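Local coordinates for protein aminotransferase class-III (Ochrobactrum anthropi, PDB 5GHG) that probably transfers amino groups from amines to keto acids or other carbonyl compounds as an omega-transaminase, with pyridoxal phosphate and its aminated form PMP as cofactor, at residues V60-G63 and F64-R68; D205-E208 and Q209-A213; E242-Q245 and A246-R250; A340-E344 and R345-A349. The protein carries 1 engineered substitution. One frame throughout, in Å; residues are numbered along the deposited sequence.

Overall arrangement
The four contacts fall into two touching pairs on a class-III aminotransferase chain. Contacts 1 and 4 have centres about 12 Å apart and are joined by two salt bridges, E66 OE2 to R345 NH2 at 2.8 Å and R68 NH1 to E344 OE2 at 2.9 Å. Contacts 2 and 3 lie on neighbouring helices, centres about 11 Å apart, bridged by E208 OE2 and R250 NH1 at 3.0 Å. The pairs are well separated: the centres of contacts 1 and 2, on opposite sides of the chain's centre, are about 44 Å apart. Contact 1 does not belong to the PMP pocket; its V60 side chain is about 12 Å from the cofactor.

Contact 1 (V60-G63 and F64-R68); sequences VGVG and FSEPR
V60 and F64 make the main apolar contact of this bend, with CG1 of V60 3.8 Å from the centroid of the F64 ring and 3° off its normal, a CH-pi contact over the middle of one face. The other methyl, V60 CG2, lies 3.8 Å from F64 CE2, so both branches of the valine bear on the ring. With F64 cut back to an alanine, both V60 methyls would probably lose the ring face they lie against. V62 CG2 meets E66 CB at 3.9 Å, the two side chains crossing at about a right angle.

Polar links run through water. V62 O accepts from water 1 at 2.9 Å, and that water accepts from S65 N. V62 O also accepts from water 2, which donates at 2.7 Å to E66 OE2, an oxygen that also forms a salt bridge with R345. V60 to G63 form a type I turn closed by G63 N to V60 O. E66 is the N-cap of the following helix: with its chain bent at chi2 (39°), OE1 receives R68 N at 3.1 Å through its anti lone pair.

The bend leads from helix 55-58 into helix 67-77. V62 and E66 pack on I341 of helix 329-344, whereas V60 and F64 meet F82 of the second subunit, placing the CH-pi pair at the dimer interface.

Contact 2 (D205-E208 and Q209-A213); sequences DELE and QLIIA
L207 and I211 are brought together, one helical turn apart, by their first torsions: L207 has CG opposite its backbone N (chi1 172°), and I211 has CG1 opposite its carbonyl carbon (chi1 -67°). L207 CD1 therefore ends 3.9 Å from I211 CD1, the two side chains meeting at a slant. I211 CG1 also sits over the backbone, 3.3 Å from L207 O.

The next pair round the helix repeats the i to i+4 spacing with a charged partner. The aliphatic part of E208 serves as the touching surface, its CG 3.9 Å from I212 CD1, while the extended chain carries the carboxylate onward to R250 and Y251. Q209, by contrast, runs extended alongside the preceding turn: its CG comes within 3.1 Å of D205 O, and its NE2 stands 4.0 Å from D205 CB.

Four successive backbone bonds hold these side chains in step, from Q209 N to D205 O at 2.8 Å through to I212 N to E208 O at 2.9 Å, the uninterrupted pattern of an alpha helix.

The segment belongs to helix 196-214. L207, L210 and I211 rest on I145 of strand 143-147, and L207, E208 and I211 also pack against V247 or V244 of helix 240-250, so this side is wedged between a sheet strand and the adjoining helix.

Contact 3 (E242-Q245 and A246-R250); sequences EKVQ and AVLKR
K249 N and Q245 O form the shortest hydrogen bond between the two segments, 2.9 Å with an N-H...O angle of 162°. L248 N to V244 O follows at 3.0 Å and is straighter, at 170°. The bonds from A246 N to E242 O, 3.1 Å, and from V247 N to K243 O, 3.3 Å, complete an unbroken i to i+4 ladder; the last is the longest of the four.

Q245 CG stands opposite its carbonyl carbon (chi1 -73°) and the chain is extended beyond it, so that OE1 accepts from K279 N while NE2 bonds both to D277 O, outside the helix, and to W241 O of the preceding turn; K243 reaches the hydroxyls of T239 and T201.

Packing along the helix centres on V244 and L248, which lie side by side and point the same way. V244 CG1 touches L248 CD1 at 4.0 Å, and L248 CG sits 3.4 Å from V244 O. V247, turned to helix 196-214, presses its CG2 against the previous turn, 3.5 Å from K243 O.

Helix 240-250 connects strands 219-224 and 254-258 in a beta-alpha-beta unit, and its residues divide by side: V244 and L248 rest on F222 of the first strand, L248 also on L255 of the second. The Q245 amide, with protein partners for both its oxygen and nitrogen, is probably held in a fixed orientation and pins this helix to the backbone at D277 and K279.

Contact 4 (A340-E344 and R345-A349); sequences AIIEE and RDLVA
I341 CG2 lies over one face of the R345 guanidinium, 3.9 Å from NH2, and touches R345 CD as well. The two side chains run side by side, because R345 CG, anti to its carbonyl carbon (chi1 -55°), sends the extended chain alongside I341. At the edge of the guanidinium, in its plane, water 4 accepts from R345 NE at 3.1 Å and donates to E344 OE2 at 2.7 Å. R345 also pairs with E66, and E344 with R68.

The helix ends in a Schellman motif. L347 N reaches back to I342 O at 3.0 Å, the donor in the carbonyl plane, while D346 N meets E343 O at 3.2 Å from above its carbonyl plane. D346, with positive phi (57°), is the C-prime residue. Water 3 accepts from V348 N and donates to I342 O.

Apolar contacts close the corner: L347 CD1 packs 4.1 Å from I342 CG1, the side chains crossing near a right angle, and I342 CG2 touches V348 CG2 at 4.0 Å. A serine in place of L347 would probably leave I342 CG1 without that methyl and open a gap in the buried corner.

The junction between helices 329-344 and 347-363 thus sets buried aliphatic side chains (I341, I342, L347) beside an ion-pair cluster on the exposed side, in which E66 and E344 probably offset the like charges of R345 and R68.

Contact 1 (V60-G63 and F64-R68)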
loop_
_atom_site.group_PDB
_atom_site.type_symbol
_atom_site.label_atom_id
_atom_site.label_comp_id
_atom_site.label_asym_id
_atom_site.label_seq_id
_atom_site.Cartn_x
_atom_site.Cartn_y
_atom_site.Cartn_z
ATOM N N VAL B 60 -16.116 6.798 2.840
ATOM C CA VAL B 60 -16.969 6.029 3.770
ATOM C C VAL B 60 -18.402 6.173 3.276
ATOM O O VAL B 60 -19.236 6.888 3.842
ATOM C CB VAL B 60 -16.771 6.469 5.232
ATOM C CG1 VAL B 60 -17.583 5.589 6.185
ATOM C CG2 VAL B 60 -15.273 6.372 5.566
ATOM N N GLY B 61 -18.705 5.436 2.214
ATOM C CA GLY B 61 -19.975 5.596 1.527
ATOM C C GLY B 61 -21.192 5.251 2.370
ATOM O O GLY B 61 -22.201 5.959 2.315
ATOM N N VAL B 62 -21.125 4.169 3.160
ATOM C CA VAL B 62 -22.291 3.735 3.935
ATOM C C VAL B 62 -22.340 4.354 5.320
ATOM O O VAL B 62 -23.155 3.956 6.169
ATOM C CB VAL B 62 -22.374 2.193 4.043
ATOM C CG1 VAL B 62 -22.513 1.563 2.649
ATOM C CG2 VAL B 62 -21.186 1.640 4.772
ATOM N N GLY B 63 -21.475 5.330 5.585
ATOM C CA GLY B 63 -21.462 5.954 6.892
ATOM C C GLY B 63 -20.582 5.190 7.873
ATOM O O GLY B 63 -20.006 4.150 7.564
ATOM N N PHE B 64 -20.510 5.708 9.098
ATOM C CA PHE B 64 -19.506 5.282 10.057
ATOM C C PHE B 64 -20.036 4.306 11.105
ATOM O O PHE B 64 -19.333 4.029 12.080
ATOM C CB PHE B 64 -18.902 6.516 10.768
ATOM C CG PHE B 64 -18.050 7.369 9.879
ATOM C CD1 PHE B 64 -18.611 8.361 9.098
ATOM C CD2 PHE B 64 -16.670 7.147 9.795
ATOM C CE1 PHE B 64 -17.832 9.145 8.246
ATOM C CE2 PHE B 64 -15.875 7.932 8.958
ATOM C CZ PHE B 64 -16.449 8.925 8.182
ATOM N N SER B 65 -21.251 3.787 10.942
ATOM C CA SER B 65 -21.774 2.842 11.931
ATOM C C SER B 65 -22.646 1.814 11.224
ATOM O O SER B 65 -23.875 1.770 11.369
ATOM C CB SER B 65 -22.559 3.575 13.029
ATOM O OG SER B 65 -23.688 4.206 12.462
ATOM N N GLU B 66 -22.024 0.972 10.403
ATOM C CA GLU B 66 -22.751 -0.050 9.648
ATOM C C GLU B 66 -22.354 -1.419 10.184
ATOM O O GLU B 66 -21.374 -2.017 9.721
ATOM C CB GLU B 66 -22.471 0.072 8.152
ATOM C CG GLU B 66 -23.284 -0.901 7.307
ATOM C CD GLU B 66 -24.714 -1.059 7.823
ATOM O OE1 GLU B 66 -25.003 -2.070 8.529
ATOM O OE2 GLU B 66 -25.549 -0.153 7.531
ATOM N N PRO B 67 -23.077 -1.958 11.172
ATOM C CA PRO B 67 -22.625 -3.197 11.816
ATOM C C PRO B 67 -22.692 -4.432 10.931
ATOM O O PRO B 67 -22.038 -5.427 11.267
ATOM C CB PRO B 67 -23.557 -3.321 13.041
ATOM C CG PRO B 67 -24.752 -2.512 12.707
ATOM C CD PRO B 67 -24.256 -1.377 11.845
ATOM N N ARG B 68 -23.421 -4.410 9.814
ATOM C CA ARG B 68 -23.397 -5.555 8.899
ATOM C C ARG B 68 -21.980 -5.830 8.372
ATOM O O ARG B 68 -21.613 -6.982 8.128
ATOM C CB ARG B 68 -24.326 -5.322 7.701
ATOM C CG ARG B 68 -25.783 -5.622 7.948
ATOM C CD ARG B 68 -26.635 -5.272 6.730
ATOM N NE ARG B 68 -26.364 -6.118 5.568
ATOM C CZ ARG B 68 -27.078 -6.086 4.436
ATOM N NH1 ARG B 68 -28.115 -5.266 4.323
ATOM N NH2 ARG B 68 -26.761 -6.877 3.417
HETATM O O HOH W 1 -23.467 4.232 8.989
HETATM O O HOH W 2 -25.348 2.319 6.489
#

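Contact 2 (D205-E208 and Q209-A213)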
loop_
_atom_site.group_PDB
_atom_site.type_symbol
_atom_site.label_atom_id
_atom_site.label_comp_id
_atom_site.label_asym_id
_atom_site.label_seq_id
_atom_site.Cartn_x
_atom_site.Cartn_y
_atom_site.Cartn_z
ATOM N N ASP B 205 -6.425 19.545 -28.295
ATOM C CA ASP B 205 -5.359 19.910 -29.234
ATOM C C ASP B 205 -3.993 19.875 -28.562
ATOM O O ASP B 205 -3.014 19.413 -29.153
ATOM C CB ASP B 205 -5.598 21.302 -29.806
ATOM C CG ASP B 205 -6.749 21.347 -30.796
ATOM O OD1 ASP B 205 -7.239 20.277 -31.207
ATOM O OD2 ASP B 205 -7.171 22.477 -31.145
ATOM N N GLU B 206 -3.896 20.391 -27.341
ATOM C CA GLU B 206 -2.640 20.341 -26.619
ATOM C C GLU B 206 -2.245 18.900 -26.298
ATOM O O GLU B 206 -1.064 18.557 -26.331
ATOM C CB GLU B 206 -2.732 21.190 -25.342
ATOM C CG GLU B 206 -2.825 22.685 -25.673
ATOM C CD GLU B 206 -3.081 23.554 -24.447
ATOM O OE1 GLU B 206 -3.086 24.800 -24.602
ATOM O OE2 GLU B 206 -3.298 22.989 -23.343
ATOM N N LEU B 207 -3.229 18.055 -25.984
ATOM C CA LEU B 207 -2.948 16.632 -25.809
ATOM C C LEU B 207 -2.386 16.021 -27.099
ATOM O O LEU B 207 -1.385 15.305 -27.077
ATOM C CB LEU B 207 -4.216 15.897 -25.376
ATOM C CG LEU B 207 -4.153 14.369 -25.341
ATOM C CD1 LEU B 207 -3.062 13.870 -24.376
ATOM C CD2 LEU B 207 -5.495 13.817 -24.950
ATOM N N GLU B 208 -3.023 16.306 -28.230
ATOM C CA GLU B 208 -2.538 15.751 -29.493
ATOM C C GLU B 208 -1.155 16.289 -29.841
ATOM O O GLU B 208 -0.304 15.540 -30.349
ATOM C CB GLU B 208 -3.526 16.019 -30.620
ATOM C CG GLU B 208 -3.068 15.484 -31.987
ATOM C CD GLU B 208 -4.214 15.397 -32.987
ATOM O OE1 GLU B 208 -5.173 16.189 -32.870
ATOM O OE2 GLU B 208 -4.152 14.534 -33.882
ATOM N N GLN B 209 -0.901 17.567 -29.538
ATOM C CA GLN B 209 0.420 18.137 -29.773
ATOM C C GLN B 209 1.484 17.452 -28.930
ATOM O O GLN B 209 2.606 17.225 -29.396
ATOM C CB GLN B 209 0.420 19.651 -29.490
ATOM C CG GLN B 209 -0.377 20.434 -30.519
ATOM C CD GLN B 209 -0.729 21.831 -30.019
ATOM O OE1 GLN B 209 -0.037 22.399 -29.163
ATOM N NE2 GLN B 209 -1.794 22.381 -30.541
ATOM N N LEU B 210 1.160 17.138 -27.679
ATOM C CA LEU B 210 2.081 16.380 -26.836
ATOM C C LEU B 210 2.356 14.991 -27.435
ATOM O O LEU B 210 3.514 14.559 -27.526
ATOM C CB LEU B 210 1.522 16.254 -25.414
ATOM C CG LEU B 210 2.360 15.461 -24.410
ATOM C CD1 LEU B 210 3.744 16.040 -24.243
ATOM C CD2 LEU B 210 1.678 15.386 -23.044
ATOM N N ILE B 211 1.304 14.287 -27.837
ATOM C CA ILE B 211 1.459 12.951 -28.395
ATOM C C ILE B 211 2.349 12.992 -29.644
ATOM O O ILE B 211 3.260 12.169 -29.815
ATOM C CB ILE B 211 0.093 12.328 -28.702
ATOM C CG1 ILE B 211 -0.681 12.047 -27.400
ATOM C CG2 ILE B 211 0.213 11.060 -29.559
ATOM C CD1 ILE B 211 -2.182 11.865 -27.623
ATOM N N ILE B 212 2.094 13.953 -30.529
ATOM C CA ILE B 212 2.901 14.060 -31.740
ATOM C C ILE B 212 4.340 14.378 -31.402
ATOM O O ILE B 212 5.269 13.759 -31.947
ATOM C CB ILE B 212 2.287 15.095 -32.697
ATOM C CG1 ILE B 212 1.071 14.486 -33.382
ATOM C CG2 ILE B 212 3.333 15.561 -33.722
ATOM C CD1 ILE B 212 0.186 15.512 -34.091
ATOM N N ALA B 213 4.562 15.318 -30.481
ATOM C CA ALA B 213 5.925 15.729 -30.151
ATOM C C ALA B 213 6.706 14.596 -29.478
ATOM O O ALA B 213 7.904 14.457 -29.690
ATOM C CB ALA B 213 5.921 16.963 -29.257
#

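Contact 3 (E242-Q245 and A246-R250)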
loop_
_atom_site.group_PDB
_atom_site.type_symbol
_atom_site.label_atom_id
_atom_site.label_comp_id
_atom_site.label_asym_id
_atom_site.label_seq_id
_atom_site.Cartn_x
_atom_site.Cartn_y
_atom_site.Cartn_z
ATOM N N GLU B 242 -15.248 13.595 -24.691
ATOM C CA GLU B 242 -15.481 13.169 -26.068
ATOM C C GLU B 242 -14.290 13.533 -26.957
ATOM O O GLU B 242 -13.782 12.700 -27.704
ATOM C CB GLU B 242 -16.769 13.791 -26.602
ATOM C CG GLU B 242 -17.009 13.553 -28.068
ATOM C CD GLU B 242 -18.188 14.356 -28.620
ATOM O OE1 GLU B 242 -18.276 14.506 -29.855
ATOM O OE2 GLU B 242 -19.026 14.827 -27.824
ATOM N N LYS B 243 -13.819 14.775 -26.855
ATOM C CA LYS B 243 -12.701 15.213 -27.677
ATOM C C LYS B 243 -11.407 14.527 -27.289
ATOM O O LYS B 243 -10.604 14.178 -28.161
ATOM C CB LYS B 243 -12.571 16.733 -27.617
ATOM C CG LYS B 243 -13.818 17.454 -28.117
ATOM C CD LYS B 243 -13.800 18.957 -27.825
ATOM C CE LYS B 243 -14.998 19.651 -28.515
ATOM N NZ LYS B 243 -15.242 21.030 -28.010
ATOM N N VAL B 244 -11.181 14.303 -25.989
ATOM C CA VAL B 244 -9.973 13.588 -25.566
ATOM C C VAL B 244 -9.984 12.161 -26.118
ATOM O O VAL B 244 -8.971 11.677 -26.662
ATOM C CB VAL B 244 -9.822 13.607 -24.033
ATOM C CG1 VAL B 244 -8.751 12.590 -23.562
ATOM C CG2 VAL B 244 -9.438 15.002 -23.574
ATOM N N GLN B 245 -11.112 11.477 -25.999
ATOM C CA GLN B 245 -11.179 10.085 -26.446
ATOM C C GLN B 245 -10.965 9.967 -27.959
ATOM O O GLN B 245 -10.340 9.007 -28.422
ATOM C CB GLN B 245 -12.501 9.450 -26.017
ATOM C CG GLN B 245 -12.558 9.166 -24.516
ATOM C CD GLN B 245 -13.856 8.569 -24.060
ATOM O OE1 GLN B 245 -13.952 7.353 -23.850
ATOM N NE2 GLN B 245 -14.877 9.406 -23.896
ATOM N N ALA B 246 -11.432 10.948 -28.723
ATOM C CA ALA B 246 -11.170 10.957 -30.165
ATOM C C ALA B 246 -9.670 10.993 -30.454
ATOM O O ALA B 246 -9.190 10.277 -31.341
ATOM C CB ALA B 246 -11.867 12.149 -30.825
ATOM N N VAL B 247 -8.923 11.831 -29.724
ATOM C CA VAL B 247 -7.470 11.878 -29.873
ATOM C C VAL B 247 -6.838 10.543 -29.506
ATOM O O VAL B 247 -6.013 9.993 -30.252
ATOM C CB VAL B 247 -6.874 13.021 -29.026
ATOM C CG1 VAL B 247 -5.361 12.988 -29.062
ATOM C CG2 VAL B 247 -7.400 14.379 -29.501
ATOM N N LEU B 248 -7.181 10.013 -28.330
ATOM C CA LEU B 248 -6.580 8.762 -27.890
ATOM C C LEU B 248 -6.833 7.650 -28.903
ATOM O O LEU B 248 -5.924 6.874 -29.220
ATOM C CB LEU B 248 -7.120 8.362 -26.513
ATOM C CG LEU B 248 -6.841 9.377 -25.395
ATOM C CD1 LEU B 248 -7.434 8.867 -24.063
ATOM C CD2 LEU B 248 -5.347 9.630 -25.246
ATOM N N LYS B 249 -8.059 7.554 -29.411
ATOM C CA LYS B 249 -8.393 6.496 -30.345
ATOM C C LYS B 249 -7.580 6.625 -31.634
ATOM O O LYS B 249 -7.151 5.617 -32.213
ATOM C CB LYS B 249 -9.895 6.519 -30.631
ATOM C CG LYS B 249 -10.399 5.338 -31.430
ATOM C CD LYS B 249 -11.912 5.222 -31.302
ATOM C CE LYS B 249 -12.575 5.055 -32.658
ATOM N NZ LYS B 249 -12.169 3.786 -33.318
ATOM N N ARG B 250 -7.319 7.863 -32.058
ATOM C CA ARG B 250 -6.554 8.123 -33.272
ATOM C C ARG B 250 -5.144 7.553 -33.205
ATOM O O ARG B 250 -4.569 7.199 -34.234
ATOM C CB ARG B 250 -6.510 9.629 -33.529
ATOM C CG ARG B 250 -5.705 10.074 -34.761
ATOM C CD ARG B 250 -5.859 11.589 -34.959
ATOM N NE ARG B 250 -7.274 11.953 -34.998
ATOM C CZ ARG B 250 -7.814 13.018 -34.425
ATOM N NH1 ARG B 250 -7.060 13.864 -33.734
ATOM N NH2 ARG B 250 -9.120 13.230 -34.527
#

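Contact 4 (A340-E344 and R345-A349)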
loop_
_atom_site.group_PDB
_atom_site.type_symbol
_atom_site.label_atom_id
_atom_site.label_comp_id
_atom_site.label_asym_id
_atom_site.label_seq_id
_atom_site.Cartn_x
_atom_site.Cartn_y
_atom_site.Cartn_z
ATOM N N ALA B 340 -23.375 -5.066 -1.582
ATOM C CA ALA B 340 -24.741 -5.543 -1.367
ATOM C C ALA B 340 -25.596 -4.501 -0.658
ATOM O O ALA B 340 -26.763 -4.311 -1.008
ATOM C CB ALA B 340 -24.735 -6.854 -0.584
ATOM N N ILE B 341 -25.026 -3.805 0.330
ATOM C CA ILE B 341 -25.768 -2.764 1.039
ATOM C C ILE B 341 -26.108 -1.628 0.091
ATOM O O ILE B 341 -27.252 -1.163 0.045
ATOM C CB ILE B 341 -24.973 -2.261 2.269
ATOM C CG1 ILE B 341 -24.903 -3.365 3.335
ATOM C CG2 ILE B 341 -25.624 -1.011 2.862
ATOM C CD1 ILE B 341 -23.869 -3.091 4.442
ATOM N N ILE B 342 -25.117 -1.168 -0.680
ATOM C CA ILE B 342 -25.331 -0.111 -1.668
ATOM C C ILE B 342 -26.459 -0.486 -2.621
ATOM O O ILE B 342 -27.322 0.340 -2.939
ATOM C CB ILE B 342 -24.010 0.181 -2.417
ATOM C CG1 ILE B 342 -23.028 0.891 -1.465
ATOM C CG2 ILE B 342 -24.233 1.010 -3.662
ATOM C CD1 ILE B 342 -21.656 1.147 -2.067
ATOM N N GLU B 343 -26.472 -1.751 -3.061
ATOM C CA GLU B 343 -27.515 -2.281 -3.937
ATOM C C GLU B 343 -28.867 -2.343 -3.236
ATOM O O GLU B 343 -29.870 -1.817 -3.740
ATOM C CB GLU B 343 -27.149 -3.696 -4.378
ATOM C CG GLU B 343 -26.632 -3.838 -5.770
ATOM C CD GLU B 343 -26.060 -5.235 -5.991
ATOM O OE1 GLU B 343 -26.661 -6.212 -5.447
ATOM O OE2 GLU B 343 -25.010 -5.346 -6.676
ATOM N N GLU B 344 -28.919 -3.045 -2.106
ATOM C CA GLU B 344 -30.178 -3.287 -1.424
ATOM C C GLU B 344 -30.847 -1.989 -1.011
ATOM O O GLU B 344 -32.067 -1.856 -1.106
ATOM C CB GLU B 344 -29.964 -4.157 -0.194
ATOM C CG GLU B 344 -29.523 -5.579 -0.489
ATOM C CD GLU B 344 -29.129 -6.321 0.796
ATOM O OE1 GLU B 344 -28.378 -7.319 0.697
ATOM O OE2 GLU B 344 -29.576 -5.897 1.902
ATOM N N ARG B 345 -30.066 -1.034 -0.509
ATOM C CA ARG B 345 -30.642 0.195 0.008
ATOM C C ARG B 345 -30.675 1.307 -1.030
ATOM O O ARG B 345 -30.959 2.460 -0.688
ATOM C CB ARG B 345 -29.883 0.634 1.256
ATOM C CG ARG B 345 -29.881 -0.485 2.266
ATOM C CD ARG B 345 -29.343 -0.092 3.614
ATOM N NE ARG B 345 -29.335 -1.265 4.481
ATOM C CZ ARG B 345 -28.639 -1.350 5.611
ATOM N NH1 ARG B 345 -28.691 -2.466 6.342
ATOM N NH2 ARG B 345 -27.886 -0.323 5.996
ATOM N N ASP B 346 -30.412 0.988 -2.292
ATOM C CA ASP B 346 -30.605 1.944 -3.375
ATOM C C ASP B 346 -29.797 3.218 -3.118
ATOM O O ASP B 346 -30.274 4.339 -3.299
ATOM C CB ASP B 346 -32.100 2.238 -3.529
ATOM C CG ASP B 346 -32.510 2.560 -4.953
ATOM O OD1 ASP B 346 -31.811 2.151 -5.906
ATOM O OD2 ASP B 346 -33.562 3.224 -5.118
ATOM N N LEU B 347 -28.545 3.049 -2.692
ATOM C CA LEU B 347 -27.747 4.222 -2.334
ATOM C C LEU B 347 -27.230 5.000 -3.537
ATOM O O LEU B 347 -26.971 6.199 -3.418
ATOM C CB LEU B 347 -26.592 3.813 -1.419
ATOM C CG LEU B 347 -27.024 3.205 -0.085
ATOM C CD1 LEU B 347 -25.811 2.912 0.811
ATOM C CD2 LEU B 347 -28.044 4.080 0.660
ATOM N N VAL B 348 -27.086 4.369 -4.700
ATOM C CA VAL B 348 -26.737 5.156 -5.888
ATOM C C VAL B 348 -27.850 6.172 -6.179
ATOM O O VAL B 348 -27.586 7.351 -6.461
ATOM C CB VAL B 348 -26.485 4.239 -7.092
ATOM C CG1 VAL B 348 -26.222 5.048 -8.335
ATOM C CG2 VAL B 348 -25.304 3.319 -6.802
ATOM N N ALA B 349 -29.102 5.727 -6.101
ATOM C CA ALA B 349 -30.221 6.637 -6.336
ATOM C C ALA B 349 -30.333 7.668 -5.223
ATOM O O ALA B 349 -30.612 8.847 -5.478
ATOM C CB ALA B 349 -31.523 5.849 -6.489
HETATM O O HOH W 3 -27.701 1.489 -5.383
HETATM O O HOH W 4 -30.559 -3.949 3.473
#